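Local coordinates for protein cobalamin biosynthesis precorrin-6Y methylase (CbiE) (Archaeoglobus fulgidus, PDB 2BB3) that probably methylates a precorrin intermediate with S-adenosyl-L-methionine in adenosylcobalamin biosynthesis, at residues V49-R54 and R80-E85; I123-V128 and Y208-V213; L183-C188 and R193-N198. All coordinates share one frame; numbering follows the deposited sequence.

Interaction 1: residues V49-R54 and R80-E85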
# COMPACT_ATOMS: atom_id res chain seq x y z
N VAL A 49 2.58 -19.92 17.86
CA VAL A 49 2.61 -20.69 16.63
C VAL A 49 2.50 -19.72 15.45
O VAL A 49 1.73 -18.76 15.49
CB VAL A 49 1.46 -21.78 16.59
CG1 VAL A 49 0.08 -21.14 16.76
CG2 VAL A 49 1.54 -22.58 15.29
N ILE A 50 3.28 -19.97 14.40
CA ILE A 50 3.27 -19.10 13.24
C ILE A 50 2.88 -19.86 11.97
O ILE A 50 3.55 -20.82 11.58
CB ILE A 50 4.68 -18.47 13.02
CG1 ILE A 50 5.09 -17.70 14.28
CG2 ILE A 50 4.67 -17.54 11.82
CD1 ILE A 50 6.50 -17.14 14.22
N TYR A 51 1.80 -19.45 11.33
CA TYR A 51 1.41 -20.09 10.08
C TYR A 51 1.73 -19.17 8.91
O TYR A 51 1.76 -17.95 9.06
CB TYR A 51 -0.09 -20.40 10.05
CG TYR A 51 -0.49 -21.50 11.00
CD1 TYR A 51 -0.86 -21.21 12.30
CD2 TYR A 51 -0.51 -22.83 10.58
CE1 TYR A 51 -1.24 -22.22 13.17
CE2 TYR A 51 -0.88 -23.85 11.44
CZ TYR A 51 -1.25 -23.53 12.74
OH TYR A 51 -1.60 -24.51 13.62
N GLY A 52 1.97 -19.77 7.75
CA GLY A 52 2.26 -19.02 6.56
C GLY A 52 2.86 -19.89 5.47
O GLY A 52 3.38 -20.97 5.74
N SER A 53 2.78 -19.42 4.23
CA SER A 53 3.36 -20.13 3.09
C SER A 53 4.87 -20.06 3.25
O SER A 53 5.38 -19.22 4.00
CB SER A 53 3.01 -19.41 1.80
OG SER A 53 3.80 -18.24 1.69
N ARG A 54 5.63 -20.94 2.60
CA ARG A 54 7.08 -20.87 2.80
C ARG A 54 7.64 -19.50 2.40
O ARG A 54 8.45 -18.95 3.14
CB ARG A 54 7.85 -21.98 2.06
CG ARG A 54 9.25 -22.25 2.67
CD ARG A 54 10.09 -23.32 1.93
NE ARG A 54 10.96 -24.07 2.85
CZ ARG A 54 12.08 -23.61 3.41
NH1 ARG A 54 12.51 -22.38 3.15
NH2 ARG A 54 12.76 -24.38 4.25
N ARG A 80 -10.07 -21.66 9.14
CA ARG A 80 -10.96 -21.87 10.28
C ARG A 80 -10.21 -22.64 11.36
O ARG A 80 -10.31 -22.32 12.55
CB ARG A 80 -12.21 -22.65 9.88
CG ARG A 80 -13.28 -21.83 9.17
CD ARG A 80 -14.65 -22.52 9.18
NE ARG A 80 -15.56 -21.88 8.23
CZ ARG A 80 -15.38 -21.90 6.91
NH1 ARG A 80 -14.35 -22.53 6.38
NH2 ARG A 80 -16.23 -21.25 6.11
N ARG A 81 -9.46 -23.66 10.94
CA ARG A 81 -8.68 -24.47 11.88
C ARG A 81 -7.75 -23.54 12.65
O ARG A 81 -7.84 -23.43 13.87
CB ARG A 81 -7.86 -25.53 11.11
CG ARG A 81 -7.31 -26.65 12.00
CD ARG A 81 -6.51 -27.71 11.22
NE ARG A 81 -7.25 -28.25 10.08
CZ ARG A 81 -7.12 -27.83 8.83
NH1 ARG A 81 -6.26 -26.86 8.56
NH2 ARG A 81 -7.85 -28.36 7.86
N ILE A 82 -6.86 -22.87 11.91
CA ILE A 82 -5.91 -21.92 12.49
C ILE A 82 -6.62 -20.98 13.45
O ILE A 82 -6.13 -20.67 14.53
CB ILE A 82 -5.24 -21.06 11.39
CG1 ILE A 82 -4.40 -21.95 10.47
CG2 ILE A 82 -4.40 -19.96 12.02
CD1 ILE A 82 -3.74 -21.19 9.34
N MSE A 83 -7.78 -20.51 13.01
CA MSE A 83 -8.61 -19.59 13.77
C MSE A 83 -8.95 -20.13 15.15
O MSE A 83 -8.67 -19.49 16.16
CB MSE A 83 -9.90 -19.31 12.98
CG MSE A 83 -10.48 -17.92 13.16
SE MSE A 83 -10.94 -17.15 11.45
CE MSE A 83 -9.17 -16.57 10.96
N GLU A 84 -9.54 -21.32 15.20
CA GLU A 84 -9.93 -21.92 16.48
C GLU A 84 -8.72 -22.21 17.37
O GLU A 84 -8.79 -22.05 18.59
CB GLU A 84 -10.73 -23.20 16.25
CG GLU A 84 -11.67 -23.56 17.41
CD GLU A 84 -12.62 -22.43 17.78
OE1 GLU A 84 -13.34 -21.93 16.89
OE2 GLU A 84 -12.63 -22.03 18.97
N GLU A 85 -7.61 -22.64 16.78
CA GLU A 85 -6.42 -22.92 17.58
C GLU A 85 -5.96 -21.64 18.25
O GLU A 85 -5.23 -21.67 19.24
CB GLU A 85 -5.29 -23.45 16.70
CG GLU A 85 -4.23 -24.24 17.46
CD GLU A 85 -2.82 -23.93 17.00
OE1 GLU A 85 -2.64 -23.56 15.82
OE2 GLU A 85 -1.88 -24.06 17.82
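Ile82 lies flat against the ring of Tyr51. Its CG1 sits over the middle of the ring, 3.8 Å from the centroid and 5° off the ring normal. This is a CH-pi contact made squarely over the face. The two side chains lie along one another but point opposite ways. As a result Ile82 CD1 reaches back to the root of the tyrosine, 3.7 Å from Tyr51 CG. The CG2 branch drops onto the rim instead, 3.8 Å from Tyr51 CD1. With CG1 set beside the backbone N and CD1 extended beyond it, the isoleucine offers one long flank to the ring. Val91 of strand 91-95 touches both side chains and helps to bury this part.

The contact joins strand 49-52 to helix 76-88, which packs on the parallel sheet of the chain. Strand and helix run nearly antiparallel, at 164°, with their axes 10.9 Å apart. Strand 68-70, helix 76-88 and strand 91-95 form a beta-alpha-beta crossover, and its two strands flank 49-52 in the sheet.

The other side of the contact is polar and less enclosed. Both Tyr51 and Glu85 are partly exposed. In the conformer of Glu85 described here, one of two, Tyr51 OH donates a hydrogen bond of 2.6 Å to Glu85 OE1. The oxygen lies at the ring edge, in the ring plane, but the hydroxyl meets the carboxylate from above its plane. Ring and carboxylate are turned 83° apart. A bend at chi2 of Glu85 brings the acid round to this edge. Val49 CG1, itself buried, lies 3.7 Å from Glu85 OE2. In the same conformer that second oxygen forms a salt bridge with Arg89, which gives both carboxylate oxygens a partner.

Interaction 2: residues I123-V128 and Y208-V213. With SAH (S-adenosyl-L-homocysteine), chain C.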
# COMPACT_ATOMS: atom_id res chain seq x y z
N ILE A 123 4.66 -3.97 3.26
CA ILE A 123 4.82 -3.44 1.92
C ILE A 123 4.48 -4.47 0.84
O ILE A 123 5.01 -5.58 0.83
CB ILE A 123 6.24 -2.86 1.77
CG1 ILE A 123 6.26 -1.53 2.56
CG2 ILE A 123 6.61 -2.64 0.29
CD1 ILE A 123 7.59 -1.12 2.99
N SER A 124 3.56 -4.10 -0.04
CA SER A 124 3.09 -5.00 -1.09
C SER A 124 3.84 -4.88 -2.40
O SER A 124 4.54 -3.90 -2.64
CB SER A 124 1.60 -4.78 -1.36
OG SER A 124 1.37 -3.50 -1.91
N SER A 125 3.68 -5.89 -3.25
CA SER A 125 4.34 -5.89 -4.54
C SER A 125 3.73 -4.73 -5.33
O SER A 125 4.36 -4.17 -6.24
CB SER A 125 4.12 -7.23 -5.26
OG SER A 125 2.74 -7.53 -5.39
N VAL A 126 2.50 -4.38 -4.97
CA VAL A 126 1.84 -3.26 -5.60
C VAL A 126 2.62 -1.99 -5.32
O VAL A 126 2.88 -1.20 -6.22
CB VAL A 126 0.37 -3.11 -5.12
CG1 VAL A 126 -0.15 -1.67 -5.44
CG2 VAL A 126 -0.51 -4.15 -5.82
N GLN A 127 3.01 -1.79 -4.07
CA GLN A 127 3.78 -0.60 -3.71
C GLN A 127 5.14 -0.58 -4.37
O GLN A 127 5.61 0.48 -4.83
CB GLN A 127 3.97 -0.52 -2.19
CG GLN A 127 2.76 -0.03 -1.44
CD GLN A 127 2.89 -0.27 0.03
OE1 GLN A 127 2.63 -1.38 0.50
NE2 GLN A 127 3.31 0.75 0.77
N VAL A 128 5.80 -1.73 -4.41
CA VAL A 128 7.12 -1.79 -5.03
C VAL A 128 7.01 -1.44 -6.52
O VAL A 128 7.83 -0.67 -7.02
CB VAL A 128 7.76 -3.19 -4.82
CG1 VAL A 128 9.03 -3.33 -5.62
CG2 VAL A 128 8.05 -3.38 -3.33
N TYR A 208 4.79 -14.36 -10.58
CA TYR A 208 4.87 -13.14 -9.79
C TYR A 208 4.99 -12.00 -10.79
O TYR A 208 6.06 -11.40 -10.94
CB TYR A 208 6.09 -13.17 -8.87
CG TYR A 208 6.03 -14.33 -7.92
CD1 TYR A 208 6.74 -15.50 -8.18
CD2 TYR A 208 5.19 -14.30 -6.81
CE1 TYR A 208 6.60 -16.63 -7.37
CE2 TYR A 208 5.04 -15.42 -5.99
CZ TYR A 208 5.74 -16.58 -6.28
OH TYR A 208 5.57 -17.70 -5.52
N THR A 209 3.89 -11.71 -11.47
CA THR A 209 3.89 -10.67 -12.50
C THR A 209 2.88 -9.57 -12.26
O THR A 209 1.68 -9.83 -12.10
CB THR A 209 3.59 -11.29 -13.90
OG1 THR A 209 4.58 -12.28 -14.19
CG2 THR A 209 3.64 -10.23 -14.98
N ILE A 210 3.35 -8.34 -12.22
CA ILE A 210 2.40 -7.26 -12.08
C ILE A 210 2.33 -6.67 -13.47
O ILE A 210 3.36 -6.46 -14.11
CB ILE A 210 2.82 -6.25 -10.99
CG1 ILE A 210 2.52 -6.86 -9.60
CG2 ILE A 210 2.05 -4.94 -11.16
CD1 ILE A 210 2.97 -6.03 -8.44
N ILE A 211 1.11 -6.47 -13.96
CA ILE A 211 0.90 -5.95 -15.32
C ILE A 211 0.39 -4.52 -15.28
O ILE A 211 -0.72 -4.30 -14.85
CB ILE A 211 -0.13 -6.81 -16.07
CG1 ILE A 211 0.38 -8.25 -16.22
CG2 ILE A 211 -0.45 -6.18 -17.43
CD1 ILE A 211 -0.58 -9.19 -16.99
N PHE A 212 1.20 -3.57 -15.73
CA PHE A 212 0.78 -2.17 -15.73
C PHE A 212 0.19 -1.79 -17.08
O PHE A 212 0.86 -1.93 -18.11
CB PHE A 212 1.97 -1.25 -15.41
CG PHE A 212 1.62 0.21 -15.42
CD1 PHE A 212 0.70 0.73 -14.50
CD2 PHE A 212 2.19 1.07 -16.36
CE1 PHE A 212 0.36 2.07 -14.52
CE2 PHE A 212 1.85 2.43 -16.38
CZ PHE A 212 0.94 2.93 -15.46
N VAL A 213 -1.05 -1.32 -17.08
CA VAL A 213 -1.74 -0.90 -18.30
C VAL A 213 -2.15 0.57 -18.15
O VAL A 213 -3.08 0.89 -17.39
CB VAL A 213 -3.02 -1.75 -18.54
CG1 VAL A 213 -3.51 -1.55 -19.97
CG2 VAL A 213 -2.76 -3.23 -18.25
N SAH C . -0.13 -10.04 -0.51
CA SAH C . 0.72 -9.86 -1.62
CB SAH C . 0.06 -10.36 -2.91
CG SAH C . -0.43 -11.78 -3.10
SD SAH C . -1.47 -12.16 -4.49
C SAH C . 1.15 -8.44 -1.64
O SAH C . 2.02 -8.29 -2.41
OXT SAH C . 0.62 -7.60 -0.97
C5' SAH C . -0.03 -12.74 -5.34
C4' SAH C . 0.36 -11.92 -6.56
O4' SAH C . 1.06 -10.78 -6.27
C3' SAH C . 1.09 -12.64 -7.65
O3' SAH C . 0.30 -13.39 -8.47
C2' SAH C . 1.73 -11.50 -8.34
O2' SAH C . 0.93 -10.98 -9.33
C1' SAH C . 1.90 -10.47 -7.29
N9 SAH C . 3.24 -10.51 -6.75
C8 SAH C . 3.56 -10.93 -5.56
N7 SAH C . 4.82 -10.80 -5.34
C5 SAH C . 5.34 -10.28 -6.38
C6 SAH C . 6.62 -9.93 -6.66
N6 SAH C . 7.60 -10.10 -5.86
N1 SAH C . 6.87 -9.39 -7.84
C2 SAH C . 5.88 -9.21 -8.72
N3 SAH C . 4.65 -9.55 -8.41
C4 SAH C . 4.37 -10.09 -7.27
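Ile210 meets Ser125 beside the bound S-adenosyl-L-homocysteine, and the strand approaches this point from Tyr208. The Tyr208 carbonyl O is 3.1 Å from C2 of the adenine. Its CB lies against the same base, and Tyr208 CD2 comes near N7 and C8. At Thr209 the backbone takes over. Thr209 O is 3.1 Å from the ribose O2', a probable hydrogen bond whose proton has another acceptor in reach. The Thr209 hydroxyl bonds to Ser206 O.

Ile210 makes the direct contact with the helix. Its CG1 lies 3.6 Å from the adenine N3. Beyond it, CD1 comes to 3.4 Å from Ser125 OG and also touches the Ser125 carbonyl. CG1 stands anti to the carbonyl carbon (chi1 -77°), and the extended chain carries CD1 on to the serine. One side chain thus borders both base and helix start. Further on, Phe212 packs on Leu133 of helix 125-133.

Ser125 touches the adenine with its CB, 3.5 Å from C5, and holds the ligand carboxylate with N and OG. Its N donates to the carboxylate O at 3.0 Å, almost straight at 175°. Its OG gives that oxygen a second bond, so two donors grip one atom. Ser124 and Gln127 form a capping box around this helix start: Gln127 N donates to Ser124 OG, and Ser124 N donates to Gln127 OE1. The N-terminus of helix 125-133 and strand 209-213 together line the cofactor site of this tetrapyrrole methylase fold.

Interaction 3: residues L183-C188 and R193-N198. With SAH (S-adenosyl-L-homocysteine), chain C.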
# COMPACT_ATOMS: atom_id res chain seq x y z
N LEU A 183 5.40 -5.27 -17.78
CA LEU A 183 5.42 -6.44 -16.92
C LEU A 183 6.50 -6.27 -15.87
O LEU A 183 7.67 -6.10 -16.21
CB LEU A 183 5.72 -7.70 -17.75
CG LEU A 183 4.82 -8.00 -18.95
CD1 LEU A 183 5.25 -9.29 -19.66
CD2 LEU A 183 3.40 -8.13 -18.49
N LEU A 184 6.11 -6.29 -14.59
CA LEU A 184 7.10 -6.18 -13.52
C LEU A 184 7.12 -7.58 -12.89
O LEU A 184 6.19 -7.98 -12.20
CB LEU A 184 6.72 -5.07 -12.53
CG LEU A 184 6.61 -3.73 -13.28
CD1 LEU A 184 5.14 -3.43 -13.54
CD2 LEU A 184 7.26 -2.60 -12.51
N GLU A 185 8.19 -8.31 -13.18
CA GLU A 185 8.36 -9.68 -12.74
C GLU A 185 9.33 -9.89 -11.62
O GLU A 185 10.45 -9.34 -11.61
CB GLU A 185 8.81 -10.53 -13.93
CG GLU A 185 7.92 -10.40 -15.14
CD GLU A 185 8.47 -11.09 -16.37
OE1 GLU A 185 9.61 -10.77 -16.78
OE2 GLU A 185 7.77 -11.96 -16.93
N ASN A 186 8.91 -10.70 -10.66
CA ASN A 186 9.76 -11.06 -9.53
C ASN A 186 10.42 -9.87 -8.86
O ASN A 186 11.62 -9.88 -8.62
CB ASN A 186 10.82 -12.04 -10.04
CG ASN A 186 10.25 -13.05 -11.03
OD1 ASN A 186 9.19 -13.64 -10.79
ND2 ASN A 186 10.94 -13.26 -12.14
N LEU A 187 9.63 -8.83 -8.56
CA LEU A 187 10.18 -7.65 -7.91
C LEU A 187 10.94 -8.05 -6.66
O LEU A 187 10.44 -8.83 -5.83
CB LEU A 187 9.05 -6.67 -7.57
CG LEU A 187 8.39 -6.09 -8.82
CD1 LEU A 187 7.22 -5.18 -8.45
CD2 LEU A 187 9.43 -5.30 -9.63
N CYS A 188 12.16 -7.55 -6.54
CA CYS A 188 13.00 -7.83 -5.39
C CYS A 188 13.43 -9.28 -5.23
O CYS A 188 13.82 -9.68 -4.15
CB CYS A 188 12.29 -7.38 -4.13
SG CYS A 188 12.52 -5.63 -3.76
N ARG A 193 12.70 -8.73 -13.35
CA ARG A 193 12.74 -8.21 -14.71
C ARG A 193 11.61 -7.24 -14.96
O ARG A 193 10.50 -7.42 -14.47
CB ARG A 193 12.54 -9.32 -15.75
CG ARG A 193 13.65 -10.30 -15.94
CD ARG A 193 13.32 -11.16 -17.18
NE ARG A 193 12.02 -11.81 -17.05
CZ ARG A 193 11.78 -12.89 -16.30
NH1 ARG A 193 10.56 -13.40 -16.23
NH2 ARG A 193 12.77 -13.48 -15.63
N ILE A 194 11.88 -6.21 -15.76
CA ILE A 194 10.83 -5.28 -16.13
C ILE A 194 10.82 -5.32 -17.66
O ILE A 194 11.84 -5.08 -18.29
CB ILE A 194 11.09 -3.84 -15.61
CG1 ILE A 194 11.04 -3.81 -14.07
CG2 ILE A 194 10.02 -2.89 -16.17
CD1 ILE A 194 11.11 -2.38 -13.49
N ARG A 195 9.69 -5.67 -18.26
CA ARG A 195 9.62 -5.76 -19.71
C ARG A 195 8.50 -4.90 -20.25
O ARG A 195 7.56 -4.57 -19.53
CB ARG A 195 9.38 -7.23 -20.13
CG ARG A 195 10.42 -8.21 -19.56
CD ARG A 195 9.78 -9.59 -19.33
NE ARG A 195 9.36 -10.16 -20.60
CZ ARG A 195 8.53 -11.18 -20.75
NH1 ARG A 195 7.98 -11.80 -19.70
NH2 ARG A 195 8.22 -11.54 -21.98
N GLU A 196 8.61 -4.49 -21.52
CA GLU A 196 7.56 -3.67 -22.13
C GLU A 196 7.22 -4.23 -23.50
O GLU A 196 8.08 -4.76 -24.21
CB GLU A 196 7.98 -2.20 -22.23
CG GLU A 196 6.78 -1.26 -22.27
CD GLU A 196 7.11 0.18 -21.92
OE1 GLU A 196 7.00 1.05 -22.80
OE2 GLU A 196 7.48 0.44 -20.75
N GLY A 197 5.96 -4.06 -23.90
CA GLY A 197 5.48 -4.63 -25.14
C GLY A 197 3.98 -4.57 -25.25
O GLY A 197 3.30 -3.92 -24.45
N ASN A 198 3.45 -5.26 -26.26
CA ASN A 198 2.02 -5.28 -26.51
C ASN A 198 1.42 -6.61 -26.08
O ASN A 198 1.97 -7.68 -26.35
CB ASN A 198 1.75 -5.00 -27.99
CG ASN A 198 1.91 -3.52 -28.33
OD1 ASN A 198 1.07 -2.94 -29.01
ND2 ASN A 198 2.99 -2.92 -27.86
N SAH C . -0.13 -10.04 -0.51
CA SAH C . 0.72 -9.86 -1.62
CB SAH C . 0.06 -10.36 -2.91
CG SAH C . -0.43 -11.78 -3.10
SD SAH C . -1.47 -12.16 -4.49
C SAH C . 1.15 -8.44 -1.64
O SAH C . 2.02 -8.29 -2.41
OXT SAH C . 0.62 -7.60 -0.97
C5' SAH C . -0.03 -12.74 -5.34
C4' SAH C . 0.36 -11.92 -6.56
O4' SAH C . 1.06 -10.78 -6.27
C3' SAH C . 1.09 -12.64 -7.65
O3' SAH C . 0.30 -13.39 -8.47
C2' SAH C . 1.73 -11.50 -8.34
O2' SAH C . 0.93 -10.98 -9.33
C1' SAH C . 1.90 -10.47 -7.29
N9 SAH C . 3.24 -10.51 -6.75
C8 SAH C . 3.56 -10.93 -5.56
N7 SAH C . 4.82 -10.80 -5.34
C5 SAH C . 5.34 -10.28 -6.38
C6 SAH C . 6.62 -9.93 -6.66
N6 SAH C . 7.60 -10.10 -5.86
N1 SAH C . 6.87 -9.39 -7.84
C2 SAH C . 5.88 -9.21 -8.72
N3 SAH C . 4.65 -9.55 -8.41
C4 SAH C . 4.37 -10.09 -7.27
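Glu185 reaches across the hairpin to Arg193 and Arg195, and all three side chains lie on the same face of the sheet. Its CB sits 3.6 Å from the Arg193 carbonyl O. CG is 4.0 Å from that same Arg193 O and close to Arg193 NH1. A first torsion of -53° turns CG away from the carbonyl carbon, and the extended chain beyond it carries the acid out between the two arginines. OE1 turns to the edge of the Arg193 guanidinium and takes weak bonds there. Their geometry is doubtful, because this oxygen is modelled too close to a neighbour. OE2 accepts from Arg195 NH1 at 2.8 Å, in the guanidinium plane but from above the carboxylate plane.

Leu183 CD1 lies over one face of the Arg195 guanidinium, 3.7 Å from NH1. On the reverse side of the sheet Leu184 and Ile194 lie side by side, with Leu184 CD2 4.0 Å from Ile194 CD1. The antiparallel strands are joined at two hydrogen-bonded pairs, Leu183 with Arg195 and Glu185 with Arg193. Beyond the strand, Leu187 holds the adenine through its backbone. Leu187 N donates to N1 at 2.9 Å, and N6 of the base donates to Leu187 O at 3.1 Å. Cys188 is fixed by its disulfide to Cys32.

Glu205 competes for Arg193 through a second salt bridge, and Arg195 NH2 bonds to Glu203 O. The two arginines probably favour the ionised form of the buried Glu185 carboxylate, which ties the two strands by charge.

How the interactions relate
Along the chain, interaction 1 closes before interaction 2 opens, and interaction 3 falls between the two segments of interaction 2. Interaction 1 belongs to the parallel sheet and its flanking helix. Interactions 2 and 3 belong to the mixed sheet, in which strands 209-213 and 180-185 are neighbours. Their centres are about 9 Å apart, and they touch through probable backbone hydrogen bonds from Leu184 N to Ile210 O and from Asn186 N to Tyr208 O. Together they build part of the S-adenosyl-L-homocysteine site from one sheet. The centre of interaction 1 lies about 26 Å from that of interaction 2 and 33 Å from that of interaction 3, in the separate parallel sheet.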